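Local coordinates for protein putative isomerase YbhH (Escherichia coli, PDB 6OTV) that probably works as an isomerase of the PrpF family, which shares the diaminopimelate epimerase fold, although its own substrate and reaction are not established, at residues A[1-6]-A[345-350]; A[17-21]-A[103-109]. All blocks are in the same frame, centred on the assembly; numbering follows the deposited sequence.

Interaction 1 of 2, residues A[1-6]-A[345-350]; sequences MKKIPC and GEVYLP
The carboxylate of Glu346 lies flat over the Ile4-Pro5 peptide group, the two planes about 16° from parallel and Glu346 CD 3.6 Å from Ile4 C. A side chain that leaves the backbone with CG anti to N (chi1 -162°) and then bends at chi2 brings this group back across the neighbouring strand. Lys3 approaches the same carboxylate obliquely with its methylenes, CG standing 3.4 Å from Glu346 OE2. The lysine ammonium continues past it, NZ ending 4.8 Å from OE2; any attraction between the two charges therefore probably acts at a distance. The Tyr348 ring, on this face too, meets Lys3 CB obliquely through CD1. Lysine suits this exposed face: its methylenes pack on the carboxylate while the ammonium runs on beyond it.

Beneath these side chains strands 3-11 and 346-348 pair antiparallel, bringing the two ends of the chain side by side in what is probably a diaminopimelate-epimerase-like fold. Ile4 and Val347 form a hydrogen-bonded pair with two bonds, as do Cys6 and Gly345, while Lys3-Tyr348 and Pro5-Glu346 are non-hydrogen-bonded pairs. Proline is tolerated at position 5 because the pattern asks no N-H of it here. Gly345 takes backbone angles in which a beta carbon would press on the preceding carbonyl, consistent with the corner the chain turns here. Past the strand, Leu349 N gives a nearly straight 2.8 Å bond to Lys2 O, from above that carbonyl's plane.

On the other face Val347 CG2 rests 3.5 Å from Cys6 CB, and the small thiol reaches on to Ala17 and Leu19. Beyond the paired strands, Leu349 CD1 meets Met1 CG at 3.8 Å; together with Ile4, these two residues pack against helix 28-39.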
ATOM      1  N   MET A   1      28.373 -19.620  14.225  1.00 63.62           N
ATOM      2  CA  MET A   1      28.691 -18.267  13.781  1.00 64.91           C
ATOM      3  C   MET A   1      29.505 -17.529  14.841  1.00 59.75           C
ATOM      4  O   MET A   1      29.149 -17.529  16.021  1.00 56.34           O
ATOM      5  CB  MET A   1      27.409 -17.491  13.452  1.00 59.01           C
ATOM      6  CG  MET A   1      27.649 -16.111  12.846  1.00 59.46           C
ATOM      7  SD  MET A   1      26.140 -15.269  12.306  1.00 63.80           S
ATOM      8  CE  MET A   1      25.550 -16.382  11.029  1.00 60.80           C
ATOM      9  N   LYS A   2      30.605 -16.902  14.418  1.00 47.03           N
ATOM     10  CA  LYS A   2      31.485 -16.193  15.333  1.00 43.72           C
ATOM     11  C   LYS A   2      31.543 -14.691  15.110  1.00 40.37           C
ATOM     12  O   LYS A   2      32.002 -13.975  16.006  1.00 45.38           O
ATOM     13  CB  LYS A   2      32.910 -16.762  15.254  1.00 48.72           C
ATOM     14  CG  LYS A   2      33.064 -18.078  15.995  1.00 60.84           C
ATOM     15  CD  LYS A   2      32.690 -17.910  17.464  1.00 72.62           C
ATOM     16  CE  LYS A   2      32.614 -19.248  18.184  1.00 80.81           C
ATOM     17  NZ  LYS A   2      31.471 -20.077  17.712  1.00 84.39           N
ATOM     18  N   LYS A   3      31.091 -14.194  13.960  1.00 35.73           N
ATOM     19  CA  LYS A   3      31.051 -12.764  13.703  1.00 33.66           C
ATOM     20  C   LYS A   3      29.949 -12.478  12.694  1.00 37.70           C
ATOM     21  O   LYS A   3      29.554 -13.349  11.912  1.00 34.57           O
ATOM     22  CB  LYS A   3      32.396 -12.241  13.188  1.00 37.35           C
ATOM     23  CG  LYS A   3      32.806 -12.819  11.846  1.00 44.12           C
ATOM     24  CD  LYS A   3      34.075 -12.165  11.335  1.00 53.66           C
ATOM     25  CE  LYS A   3      34.451 -12.686   9.960  1.00 57.23           C
ATOM     26  NZ  LYS A   3      35.701 -12.050   9.465  1.00 66.13           N
ATOM     27  N   ILE A   4      29.459 -11.241  12.715  1.00 33.35           N
ATOM     28  CA  ILE A   4      28.357 -10.825  11.851  1.00 32.59           C
ATOM     29  C   ILE A   4      28.431  -9.318  11.622  1.00 34.72           C
ATOM     30  O   ILE A   4      28.707  -8.561  12.564  1.00 30.15           O
ATOM     31  CB  ILE A   4      27.003 -11.238  12.452  1.00 32.68           C
ATOM     32  CG1 ILE A   4      25.847 -10.807  11.548  1.00 37.79           C
ATOM     33  CG2 ILE A   4      26.826 -10.655  13.852  1.00 28.93           C
ATOM     34  CD1 ILE A   4      24.493 -11.262  12.048  1.00 38.45           C
ATOM     35  N   PRO A   5      28.228  -8.842  10.391  1.00 34.08           N
ATOM     36  CA  PRO A   5      28.133  -7.393  10.169  1.00 31.23           C
ATOM     37  C   PRO A   5      26.966  -6.799  10.943  1.00 36.25           C
ATOM     38  O   PRO A   5      25.892  -7.399  11.046  1.00 34.96           O
ATOM     39  CB  PRO A   5      27.920  -7.277   8.654  1.00 27.20           C
ATOM     40  CG  PRO A   5      28.473  -8.546   8.098  1.00 28.26           C
ATOM     41  CD  PRO A   5      28.194  -9.600   9.130  1.00 28.33           C
ATOM     42  N   CYS A   6      27.180  -5.604  11.486  1.00 28.35           N
ATOM     43  CA  CYS A   6      26.183  -4.993  12.349  1.00 27.51           C
ATOM     44  C   CYS A   6      26.319  -3.477  12.310  1.00 28.51           C
ATOM     45  O   CYS A   6      27.408  -2.938  12.095  1.00 29.03           O
ATOM     46  CB  CYS A   6      26.320  -5.510  13.784  1.00 30.01           C
ATOM     47  SG  CYS A   6      25.132  -4.831  14.957  1.00 34.71           S
ATOM     48  N   GLY A 345      30.185  -1.721  11.503  1.00 32.87           N
ATOM     49  CA  GLY A 345      31.313  -2.631  11.462  1.00 28.57           C
ATOM     50  C   GLY A 345      30.960  -4.086  11.695  1.00 28.76           C
ATOM     51  O   GLY A 345      29.991  -4.601  11.128  1.00 30.52           O
ATOM     52  N   GLU A 346      31.743  -4.760  12.534  1.00 29.07           N
ATOM     53  CA  GLU A 346      31.611  -6.194  12.754  1.00 26.31           C
ATOM     54  C   GLU A 346      31.452  -6.468  14.243  1.00 28.29           C
ATOM     55  O   GLU A 346      32.204  -5.927  15.060  1.00 26.17           O
ATOM     56  CB  GLU A 346      32.835  -6.937  12.205  1.00 33.03           C
ATOM     57  CG  GLU A 346      32.629  -8.426  11.991  1.00 43.90           C
ATOM     58  CD  GLU A 346      31.899  -8.739  10.699  1.00 43.85           C
ATOM     59  OE1 GLU A 346      31.701  -7.815   9.882  1.00 41.07           O
ATOM     60  OE2 GLU A 346      31.530  -9.915  10.498  1.00 49.48           O
ATOM     61  N   VAL A 347      30.477  -7.305  14.593  1.00 25.85           N
ATOM     62  CA  VAL A 347      30.259  -7.735  15.969  1.00 25.71           C
ATOM     63  C   VAL A 347      30.685  -9.191  16.087  1.00 26.05           C
ATOM     64  O   VAL A 347      30.371 -10.010  15.217  1.00 27.50           O
ATOM     65  CB  VAL A 347      28.792  -7.548  16.404  1.00 28.47           C
ATOM     66  CG1 VAL A 347      28.521  -8.270  17.722  1.00 26.39           C
ATOM     67  CG2 VAL A 347      28.473  -6.070  16.547  1.00 28.89           C
ATOM     68  N   TYR A 348      31.406  -9.508  17.159  1.00 28.10           N
ATOM     69  CA  TYR A 348      31.955 -10.839  17.381  1.00 30.69           C
ATOM     70  C   TYR A 348      31.179 -11.544  18.483  1.00 32.98           C
ATOM     71  O   TYR A 348      30.837 -10.936  19.504  1.00 29.60           O
ATOM     72  CB  TYR A 348      33.442 -10.760  17.736  1.00 27.22           C
ATOM     73  CG  TYR A 348      34.260 -10.094  16.650  1.00 41.31           C
ATOM     74  CD1 TYR A 348      34.884 -10.848  15.662  1.00 31.32           C
ATOM     75  CD2 TYR A 348      34.384  -8.707  16.594  1.00 35.04           C
ATOM     76  CE1 TYR A 348      35.620 -10.244  14.659  1.00 29.43           C
ATOM     77  CE2 TYR A 348      35.120  -8.096  15.593  1.00 36.04           C
ATOM     78  CZ  TYR A 348      35.733  -8.870  14.627  1.00 36.17           C
ATOM     79  OH  TYR A 348      36.466  -8.268  13.627  1.00 39.92           O
ATOM     80  N   LEU A 349      30.899 -12.827  18.266  1.00 29.22           N
ATOM     81  CA  LEU A 349      30.080 -13.635  19.159  1.00 32.49           C
ATOM     82  C   LEU A 349      30.950 -14.557  20.004  1.00 31.13           C
ATOM     83  O   LEU A 349      31.875 -15.189  19.480  1.00 31.35           O
ATOM     84  CB  LEU A 349      29.084 -14.469  18.354  1.00 29.37           C
ATOM     85  CG  LEU A 349      28.355 -13.687  17.258  1.00 35.55           C
ATOM     86  CD1 LEU A 349      27.525 -14.613  16.379  1.00 31.99           C
ATOM     87  CD2 LEU A 349      27.488 -12.586  17.868  1.00 28.18           C
ATOM     88  N   PRO A 350      30.681 -14.662  21.315  1.00 33.85           N
ATOM     89  CA  PRO A 350      31.473 -15.507  22.221  1.00 37.87           C
ATOM     90  C   PRO A 350      31.344 -16.996  21.913  1.00 44.65           C
ATOM     91  O   PRO A 350      30.402 -17.373  21.217  1.00 49.98           O
ATOM     92  CB  PRO A 350      30.893 -15.186  23.605  1.00 34.62           C
ATOM     93  CG  PRO A 350      29.534 -14.642  23.341  1.00 35.11           C
ATOM     94  CD  PRO A 350      29.616 -13.930  22.026  1.00 31.16           C
TER

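Interaction 2 of 2, residues A[17-21]-A[103-109]; sequences AFLLA and FAIENGL
Phe18 lays its CB over one face of the Phe103 ring, 3.9 Å from the centroid and 22° off the ring normal, a CH-pi contact. The two side chains slide past each other in opposite directions, and the rings meet only obliquely, their planes at 42°. Leu20 brings its CD2 methyl to 3.8 Å from Phe103 CE2, and the same methyl touches Leu109 CD1. The branched end of Leu20 thus lets one methyl meet both the ring and Leu109.

Part of what holds the ring comes from its own segment. With CG anti to the backbone N (chi1 -180°), Phe103 reaches from the helix toward strand 17-20. Asn107 ND2 sits 3.1 Å above the plane on the opposite face, over the ring centre, and donates an almost straight 2.7 Å bond to Phe103 O. That carbonyl also accepts from Asn107 N, the two donors coming from opposite faces of its plane. Gly108, at positive phi, is the C-prime residue of a Schellman motif that ends helix 94-106 and turns Leu109 back toward the strand. Farther out, Val7 and Ile63 of the flanking strands also touch Phe103, so this helix end lies against a sheet surface.

Between helix and strand the adhesion rests on apolar and CH-pi contacts, whereas the Asn107 side-chain N-H and the helix-ending backbone bonds stay within 103-109, and Glu106 turns to Lys341.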
ATOM      1  N   ALA A  17      20.838  -2.947  17.500  1.00 29.77           N
ATOM      2  CA  ALA A  17      21.488  -3.429  16.291  1.00 30.14           C
ATOM      3  C   ALA A  17      20.527  -3.414  15.115  1.00 26.38           C
ATOM      4  O   ALA A  17      19.358  -3.793  15.242  1.00 26.78           O
ATOM      5  CB  ALA A  17      22.025  -4.847  16.477  1.00 23.70           C
ATOM      6  N   PHE A  18      21.037  -2.977  13.970  1.00 28.22           N
ATOM      7  CA  PHE A  18      20.338  -3.061  12.697  1.00 27.74           C
ATOM      8  C   PHE A  18      21.088  -4.060  11.823  1.00 26.12           C
ATOM      9  O   PHE A  18      22.282  -3.885  11.553  1.00 25.99           O
ATOM     10  CB  PHE A  18      20.239  -1.685  12.036  1.00 27.52           C
ATOM     11  CG  PHE A  18      19.185  -0.795  12.651  1.00 29.98           C
ATOM     12  CD1 PHE A  18      19.363  -0.258  13.916  1.00 29.21           C
ATOM     13  CD2 PHE A  18      18.014  -0.506  11.965  1.00 30.99           C
ATOM     14  CE1 PHE A  18      18.395   0.553  14.488  1.00 33.64           C
ATOM     15  CE2 PHE A  18      17.042   0.305  12.528  1.00 31.34           C
ATOM     16  CZ  PHE A  18      17.232   0.835  13.792  1.00 35.34           C
ATOM     17  N   LEU A  19      20.391  -5.115  11.408  1.00 24.50           N
ATOM     18  CA  LEU A  19      20.996  -6.250  10.731  1.00 25.10           C
ATOM     19  C   LEU A  19      20.259  -6.529   9.431  1.00 31.35           C
ATOM     20  O   LEU A  19      19.054  -6.290   9.318  1.00 27.45           O
ATOM     21  CB  LEU A  19      20.959  -7.506  11.615  1.00 31.10           C
ATOM     22  CG  LEU A  19      21.574  -7.381  13.011  1.00 38.44           C
ATOM     23  CD1 LEU A  19      21.215  -8.584  13.869  1.00 35.38           C
ATOM     24  CD2 LEU A  19      23.085  -7.223  12.910  1.00 37.72           C
ATOM     25  N   LEU A  20      20.997  -7.036   8.449  1.00 32.39           N
ATOM     26  CA  LEU A  20      20.405  -7.552   7.225  1.00 30.21           C
ATOM     27  C   LEU A  20      20.024  -9.010   7.428  1.00 34.13           C
ATOM     28  O   LEU A  20      20.802  -9.795   7.978  1.00 34.45           O
ATOM     29  CB  LEU A  20      21.376  -7.427   6.051  1.00 27.38           C
ATOM     30  CG  LEU A  20      21.719  -6.016   5.579  1.00 33.96           C
ATOM     31  CD1 LEU A  20      22.870  -6.067   4.588  1.00 31.86           C
ATOM     32  CD2 LEU A  20      20.502  -5.361   4.950  1.00 27.58           C
ATOM     33  N   ALA A  21      18.821  -9.372   6.977  1.00 39.88           N
ATOM     34  CA  ALA A  21      18.349 -10.742   7.142  1.00 38.08           C
ATOM     35  C   ALA A  21      19.239 -11.754   6.432  1.00 36.11           C
ATOM     36  O   ALA A  21      19.249 -12.928   6.819  1.00 43.97           O
ATOM     37  CB  ALA A  21      16.907 -10.862   6.646  1.00 35.54           C
ATOM     38  N   PHE A 103      18.664   3.144   7.185  1.00 32.46           N
ATOM     39  CA  PHE A 103      19.488   1.946   7.078  1.00 31.40           C
ATOM     40  C   PHE A 103      19.305   1.275   5.723  1.00 33.28           C
ATOM     41  O   PHE A 103      20.273   0.783   5.130  1.00 35.27           O
ATOM     42  CB  PHE A 103      19.151   0.981   8.215  1.00 33.92           C
ATOM     43  CG  PHE A 103      19.954  -0.288   8.196  1.00 32.05           C
ATOM     44  CD1 PHE A 103      21.213  -0.336   8.775  1.00 36.68           C
ATOM     45  CD2 PHE A 103      19.447  -1.436   7.609  1.00 35.53           C
ATOM     46  CE1 PHE A 103      21.956  -1.507   8.761  1.00 35.96           C
ATOM     47  CE2 PHE A 103      20.185  -2.611   7.593  1.00 39.43           C
ATOM     48  CZ  PHE A 103      21.440  -2.644   8.172  1.00 34.44           C
ATOM     49  N   ALA A 104      18.071   1.247   5.214  1.00 32.71           N
ATOM     50  CA  ALA A 104      17.819   0.616   3.924  1.00 32.44           C
ATOM     51  C   ALA A 104      18.511   1.369   2.795  1.00 37.69           C
ATOM     52  O   ALA A 104      19.011   0.754   1.846  1.00 31.38           O
ATOM     53  CB  ALA A 104      16.316   0.528   3.669  1.00 32.24           C
ATOM     54  N   ILE A 105      18.559   2.699   2.886  1.00 33.66           N
ATOM     55  CA  ILE A 105      19.210   3.489   1.846  1.00 27.18           C
ATOM     56  C   ILE A 105      20.721   3.303   1.896  1.00 35.17           C
ATOM     57  O   ILE A 105      21.372   3.125   0.859  1.00 35.28           O
ATOM     58  CB  ILE A 105      18.812   4.970   1.980  1.00 33.02           C
ATOM     59  CG1 ILE A 105      17.299   5.130   1.806  1.00 31.06           C
ATOM     60  CG2 ILE A 105      19.562   5.816   0.963  1.00 30.47           C
ATOM     61  CD1 ILE A 105      16.761   6.466   2.269  1.00 30.18           C
ATOM     62  N   GLU A 106      21.307   3.329   3.096  1.00 31.38           N
ATOM     63  CA  GLU A 106      22.754   3.176   3.206  1.00 32.86           C
ATOM     64  C   GLU A 106      23.231   1.795   2.772  1.00 35.31           C
ATOM     65  O   GLU A 106      24.394   1.652   2.379  1.00 36.02           O
ATOM     66  CB  GLU A 106      23.215   3.454   4.638  1.00 34.05           C
ATOM     67  CG  GLU A 106      23.049   4.900   5.077  1.00 36.08           C
ATOM     68  CD  GLU A 106      23.910   5.240   6.276  1.00 44.89           C
ATOM     69  OE1 GLU A 106      25.151   5.175   6.155  1.00 48.84           O
ATOM     70  OE2 GLU A 106      23.351   5.557   7.346  1.00 52.36           O
ATOM     71  N   ASN A 107      22.366   0.779   2.825  1.00 37.03           N
ATOM     72  CA  ASN A 107      22.739  -0.583   2.462  1.00 35.50           C
ATOM     73  C   ASN A 107      22.193  -0.998   1.099  1.00 36.53           C
ATOM     74  O   ASN A 107      22.147  -2.194   0.792  1.00 39.30           O
ATOM     75  CB  ASN A 107      22.279  -1.564   3.544  1.00 30.63           C
ATOM     76  CG  ASN A 107      23.030  -1.383   4.852  1.00 35.99           C
ATOM     77  OD1 ASN A 107      24.073  -2.000   5.072  1.00 45.50           O
ATOM     78  ND2 ASN A 107      22.503  -0.533   5.730  1.00 28.28           N
ATOM     79  N   GLY A 108      21.770  -0.038   0.278  1.00 38.51           N
ATOM     80  CA  GLY A 108      21.391  -0.327  -1.092  1.00 33.46           C
ATOM     81  C   GLY A 108      20.114  -1.119  -1.278  1.00 37.72           C
ATOM     82  O   GLY A 108      19.922  -1.718  -2.337  1.00 41.23           O
ATOM     83  N   LEU A 109      19.230  -1.145  -0.281  1.00 36.49           N
ATOM     84  CA  LEU A 109      17.946  -1.817  -0.435  1.00 33.62           C
ATOM     85  C   LEU A 109      16.938  -0.991  -1.223  1.00 37.81           C
ATOM     86  O   LEU A 109      15.910  -1.534  -1.643  1.00 40.47           O
ATOM     87  CB  LEU A 109      17.364  -2.162   0.937  1.00 37.52           C
ATOM     88  CG  LEU A 109      18.242  -3.046   1.822  1.00 39.02           C
ATOM     89  CD1 LEU A 109      17.545  -3.334   3.136  1.00 32.07           C
ATOM     90  CD2 LEU A 109      18.596  -4.335   1.100  1.00 38.18           C
TER

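Interaction 1 lies at the surface and interaction 2 is partly buried, their centres about 16 Å apart. Both involve the same sheet: strands 3-11 and 14-20 follow one another in the chain and are antiparallel neighbours. The two contacts meet where Pro5 O lies 3.4 Å from Leu19 CD2. Interaction 1 adds a terminal strand along the sheet's plane, so main-chain bonds dominate and one face carries charged side chains. Interaction 2 sets a helix end on a sheet face, where packing, mostly of side chains, makes the join. Helix 28-39 serves both, receiving Ile4 and Leu349 from one contact and Leu19 from the other.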